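Local structure of LRA-12 (Uncultured bacterium, 5AEB) at residues D88-M93 and E132-D137; L104-D107 and V113-D116. The protein is a class B3 di-zinc metallo-beta-lactamase, a carbapenemase that probably opens the beta-lactam ring of carbapenem antibiotics with its two zinc ions. All coordinates share one frame; numbering follows the deposited sequence.

How the interactions relate
Interaction 1 ties the metal-binding turn 88-93 to the connecting loop 132-137, and interaction 2, about 7 Å away between centres, ties strand 103-107 to helix 111-115; residues 104-116 lie in the chain between the two halves of interaction 1. The loop 132-137 links them. I134 N lies 3.0 Å from M114 O and D137 OD2 lies 2.9 Å from L104 N, both probable hydrogen bonds, while I134 CG2 packs on L104 CD2 at 3.5 Å. I134 thus belongs to one apolar cluster with L90, M93 and L104. D88 and H89 of interaction 1 bind one zinc directly; the M114 side chain of interaction 2 is about 12 Å from the other zinc.

Interaction 1. Residues D88-M93 and E132-D137; sequences DHLGAM and EPIIAD. With ZN (zinc ion), chain C.
I134 points its side chain at the turn 88-93 and touches two residues there with successive carbons of one branch. Its terminal CD1 lies 4.1 Å from CD1 of L90, the two side chains meeting at a slant, and its CG1 is 4.2 Å from CB of M93. The L90 chain extends beyond CG, with CD1 anti to CA (chi2 -175°), which carries that methyl out to I134. M93 offers only the base of its side chain; the rest bends away.

No direct hydrogen bond joins the segments, but two waters bridge their backbones. One donates to L90 O and to E132 O, although other acceptors compete for its protons. The second donates to G91 O at 2.6 Å and accepts from E132 N at 2.8 Å. Within the turn, M93 N bonds to L90 O, and T54 holds it from outside through A92 N and the backbone of H89. Outside the two segments, the I134 side chain also touches A94, L104 and K97.

Immediately before L90, D88 and H89 make no contact with 132-137 and bind the metal instead. D88 OD2 binds the zinc ion at 2.0 Å and H89 NE2 at 1.9 Å, with two waters and H227 completing the site. One of these waters lies in the plane of the H89 ring, at its edge, and gives a weak hydrogen bond to D88 OD1. This is the Asp-His-His second zinc site of class B3 metallo-beta-lactamases, D88 and H89 following strand 77-81 and H227 strand 222-225 of the other sheet, in the alpha-beta/beta-alpha fold.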
loop_
_atom_site.group_PDB
_atom_site.type_symbol
_atom_site.label_atom_id
_atom_site.label_comp_id
_atom_site.label_asym_id
_atom_site.label_seq_id
_atom_site.Cartn_x
_atom_site.Cartn_y
_atom_site.Cartn_z
ATOM N N ASP A 88 -7.205 7.382 0.068
ATOM C CA ASP A 88 -6.644 7.103 -1.264
ATOM C C ASP A 88 -6.150 5.634 -1.429
ATOM O O ASP A 88 -5.886 5.199 -2.542
ATOM C CB ASP A 88 -5.560 8.155 -1.719
ATOM C CG ASP A 88 -4.392 8.304 -0.743
ATOM O OD1 ASP A 88 -4.642 8.278 0.514
ATOM O OD2 ASP A 88 -3.213 8.451 -1.220
ATOM N N HIS A 89 -6.086 4.881 -0.327
ATOM C CA HIS A 89 -5.715 3.460 -0.374
ATOM C C HIS A 89 -6.708 2.521 0.237
ATOM O O HIS A 89 -6.506 1.295 0.179
ATOM C CB HIS A 89 -4.341 3.257 0.243
ATOM C CG HIS A 89 -3.339 4.288 -0.215
ATOM N ND1 HIS A 89 -2.713 4.198 -1.386
ATOM C CD2 HIS A 89 -2.924 5.485 0.371
ATOM C CE1 HIS A 89 -1.902 5.271 -1.540
ATOM N NE2 HIS A 89 -2.047 6.063 -0.466
ATOM N N LEU A 90 -7.789 3.079 0.813
ATOM C CA LEU A 90 -8.862 2.273 1.441
ATOM C C LEU A 90 -10.259 2.667 0.981
ATOM O O LEU A 90 -11.255 2.117 1.463
ATOM C CB LEU A 90 -8.814 2.417 2.962
ATOM C CG LEU A 90 -7.722 1.725 3.774
ATOM C CD1 LEU A 90 -7.993 1.931 5.252
ATOM C CD2 LEU A 90 -7.711 0.246 3.479
ATOM N N GLY A 91 -10.325 3.625 0.057
ATOM C CA GLY A 91 -11.596 4.112 -0.469
ATOM C C GLY A 91 -12.597 3.021 -0.837
ATOM O O GLY A 91 -13.788 3.119 -0.469
ATOM N N ALA A 92 -12.137 1.969 -1.521
ATOM C CA ALA A 92 -13.049 0.899 -1.984
ATOM C C ALA A 92 -12.903 -0.415 -1.220
ATOM O O ALA A 92 -13.425 -1.458 -1.651
ATOM C CB ALA A 92 -12.897 0.654 -3.488
ATOM N N MET A 93 -12.184 -0.375 -0.102
ATOM C CA MET A 93 -11.908 -1.590 0.671
ATOM C C MET A 93 -13.149 -2.231 1.318
ATOM O O MET A 93 -13.323 -3.451 1.251
ATOM C CB MET A 93 -10.828 -1.341 1.719
ATOM C CG MET A 93 -10.331 -2.615 2.398
ATOM S SD MET A 93 -9.603 -3.706 1.153
ATOM C CE MET A 93 -7.920 -3.028 1.005
ATOM N N GLU A 132 -15.366 4.598 3.739
ATOM C CA GLU A 132 -16.260 3.632 4.435
ATOM C C GLU A 132 -15.471 2.820 5.468
ATOM O O GLU A 132 -14.476 2.178 5.114
ATOM C CB GLU A 132 -16.978 2.702 3.440
ATOM C CG GLU A 132 -18.010 1.730 4.063
ATOM C CD GLU A 132 -19.242 2.434 4.629
ATOM O OE1 GLU A 132 -19.671 3.480 4.092
ATOM O OE2 GLU A 132 -19.775 1.945 5.653
ATOM N N PRO A 133 -15.880 2.884 6.751
ATOM C CA PRO A 133 -15.242 2.077 7.798
ATOM C C PRO A 133 -15.102 0.598 7.404
ATOM O O PRO A 133 -15.956 0.052 6.735
ATOM C CB PRO A 133 -16.218 2.188 8.969
ATOM C CG PRO A 133 -16.836 3.536 8.784
ATOM C CD PRO A 133 -16.949 3.738 7.294
ATOM N N ILE A 134 -14.008 -0.022 7.818
ATOM C CA ILE A 134 -13.827 -1.456 7.682
ATOM C C ILE A 134 -13.270 -1.987 9.003
ATOM O O ILE A 134 -12.460 -1.325 9.671
ATOM C CB ILE A 134 -12.846 -1.900 6.565
ATOM C CG1 ILE A 134 -12.708 -0.904 5.423
ATOM C CG2 ILE A 134 -13.350 -3.212 5.990
ATOM C CD1 ILE A 134 -11.628 0.128 5.671
ATOM N N ILE A 135 -13.674 -3.190 9.355
ATOM C CA ILE A 135 -13.135 -3.840 10.564
ATOM C C ILE A 135 -12.205 -4.979 10.144
ATOM O O ILE A 135 -12.609 -5.874 9.392
ATOM C CB ILE A 135 -14.270 -4.358 11.452
ATOM C CG1 ILE A 135 -15.079 -3.169 11.969
ATOM C CG2 ILE A 135 -13.750 -5.256 12.593
ATOM C CD1 ILE A 135 -16.502 -3.539 12.344
ATOM N N ALA A 136 -10.965 -4.952 10.620
ATOM C CA ALA A 136 -10.040 -6.020 10.284
ATOM C C ALA A 136 -10.393 -7.354 11.002
ATOM O O ALA A 136 -10.770 -7.373 12.166
ATOM C CB ALA A 136 -8.624 -5.597 10.583
ATOM N N ASP A 137 -10.291 -8.448 10.262
ATOM C CA ASP A 137 -10.425 -9.757 10.809
ATOM C C ASP A 137 -9.128 -10.168 11.509
ATOM O O ASP A 137 -9.171 -10.958 12.424
ATOM C CB ASP A 137 -10.795 -10.746 9.704
ATOM C CG ASP A 137 -12.058 -10.333 8.960
ATOM O OD1 ASP A 137 -13.142 -10.606 9.463
ATOM O OD2 ASP A 137 -11.989 -9.728 7.895
HETATM ZN ZN ZN C . -1.457 7.902 -0.553
HETATM O O HOH W 1 -1.849 8.623 1.191
HETATM O O HOH W 2 -13.802 1.517 2.545
HETATM O O HOH W 3 -14.940 4.986 1.003
HETATM O O HOH W 4 0.203 8.312 0.244
#

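Interaction 2. Residues L104-D107 and V113-D116; sequences LMAD and VMAD
M114 pushes its thioether end against L104 and A106, two residues on the same face of strand 103-107. Its terminal methyl CE sits 3.4 Å from CD2 of L104, tighter than an ordinary carbon-carbon contact, and 3.8 Å from CD1 of the same residue. CE therefore faces the fork of the leucine, the two side chains meeting tip to tip. Two residues on, on the same face, A106 presents its CB to the sulfur: SD lies 3.5 Å away, and CE 3.7 Å.

The reach of M114 comes from its middle torsion, which extends the chain (chi2 170°) until SD arrives over A106; the bend at chi3, 71°, then swings CE round toward L104. L104 holds its CG anti to the backbone N (chi1 161°), placing both of its methyls on the methionine side. The small A106 side chain lets the sulfur come close to the strand. No hydrogen bond crosses between the two segments, so the join is wholly apolar, and all three residues are buried.

Beyond M114 the helix closes at D116, whose N makes a weak bond to V113 O, while D116 OD2 is bonded to S120 OG. On the strand, D107 OD1 accepts from G109 N as the chain leaves for the helix. The contact thus belongs to the beta-alpha-beta unit formed by strand 103-107, helix 111-115 and strand 138-140: backbone bonds join L104 to R138 and A106 to R138 and L140, M105 on the other face packs against strands 77-81 and 138-140, and I134 and A136 border the helix-facing side.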
loop_
_atom_site.group_PDB
_atom_site.type_symbol
_atom_site.label_atom_id
_atom_site.label_comp_id
_atom_site.label_asym_id
_atom_site.label_seq_id
_atom_site.Cartn_x
_atom_site.Cartn_y
_atom_site.Cartn_z
ATOM N N LEU A 104 -9.778 -9.271 6.017
ATOM C CA LEU A 104 -8.955 -8.082 5.970
ATOM C C LEU A 104 -7.951 -8.150 7.111
ATOM O O LEU A 104 -8.317 -8.381 8.278
ATOM C CB LEU A 104 -9.817 -6.819 6.063
ATOM C CG LEU A 104 -9.094 -5.537 6.486
ATOM C CD1 LEU A 104 -8.146 -5.011 5.407
ATOM C CD2 LEU A 104 -10.159 -4.504 6.801
ATOM N N MET A 105 -6.671 -8.010 6.780
ATOM C CA MET A 105 -5.654 -8.032 7.813
ATOM C C MET A 105 -4.974 -6.682 7.853
ATOM O O MET A 105 -4.573 -6.141 6.823
ATOM C CB MET A 105 -4.667 -9.160 7.584
ATOM C CG MET A 105 -5.374 -10.472 7.316
ATOM S SD MET A 105 -4.195 -11.816 7.250
ATOM C CE MET A 105 -5.330 -13.207 7.075
ATOM N N ALA A 106 -4.849 -6.123 9.047
ATOM C CA ALA A 106 -4.338 -4.764 9.155
ATOM C C ALA A 106 -3.355 -4.571 10.302
ATOM O O ALA A 106 -3.491 -5.181 11.375
ATOM C CB ALA A 106 -5.498 -3.765 9.253
ATOM N N ASP A 107 -2.350 -3.726 10.055
ATOM C CA ASP A 107 -1.439 -3.290 11.101
ATOM C C ASP A 107 -2.314 -2.752 12.242
ATOM O O ASP A 107 -3.145 -1.854 12.044
ATOM C CB ASP A 107 -0.499 -2.226 10.551
ATOM C CG ASP A 107 0.607 -1.833 11.519
ATOM O OD1 ASP A 107 0.300 -1.494 12.707
ATOM O OD2 ASP A 107 1.781 -1.808 11.081
ATOM N N VAL A 113 -8.467 3.804 13.274
ATOM C CA VAL A 113 -8.760 4.714 12.181
ATOM C C VAL A 113 -9.605 3.987 11.123
ATOM O O VAL A 113 -10.541 4.555 10.589
ATOM C CB VAL A 113 -7.475 5.291 11.561
ATOM C CG1 VAL A 113 -7.781 6.024 10.269
ATOM C CG2 VAL A 113 -6.799 6.246 12.539
ATOM N N MET A 114 -9.293 2.713 10.866
ATOM C CA MET A 114 -10.012 1.952 9.845
ATOM C C MET A 114 -11.464 1.709 10.235
ATOM O O MET A 114 -12.358 1.865 9.409
ATOM C CB MET A 114 -9.328 0.615 9.558
ATOM C CG MET A 114 -8.155 0.747 8.617
ATOM S SD MET A 114 -7.158 -0.756 8.490
ATOM C CE MET A 114 -8.237 -1.865 7.576
ATOM N N ALA A 115 -11.665 1.335 11.494
ATOM C CA ALA A 115 -12.983 1.089 12.049
ATOM C C ALA A 115 -13.852 2.363 12.073
ATOM O O ALA A 115 -15.087 2.266 12.019
ATOM C CB ALA A 115 -12.856 0.472 13.441
ATOM N N ASP A 116 -13.240 3.548 12.134
ATOM C CA ASP A 116 -14.055 4.794 12.063
ATOM C C ASP A 116 -13.962 5.561 10.746
ATOM O O ASP A 116 -14.392 6.709 10.670
ATOM C CB ASP A 116 -13.806 5.745 13.249
ATOM C CG ASP A 116 -12.375 6.268 13.297
ATOM O OD1 ASP A 116 -11.778 6.612 12.228
ATOM O OD2 ASP A 116 -11.836 6.340 14.430
#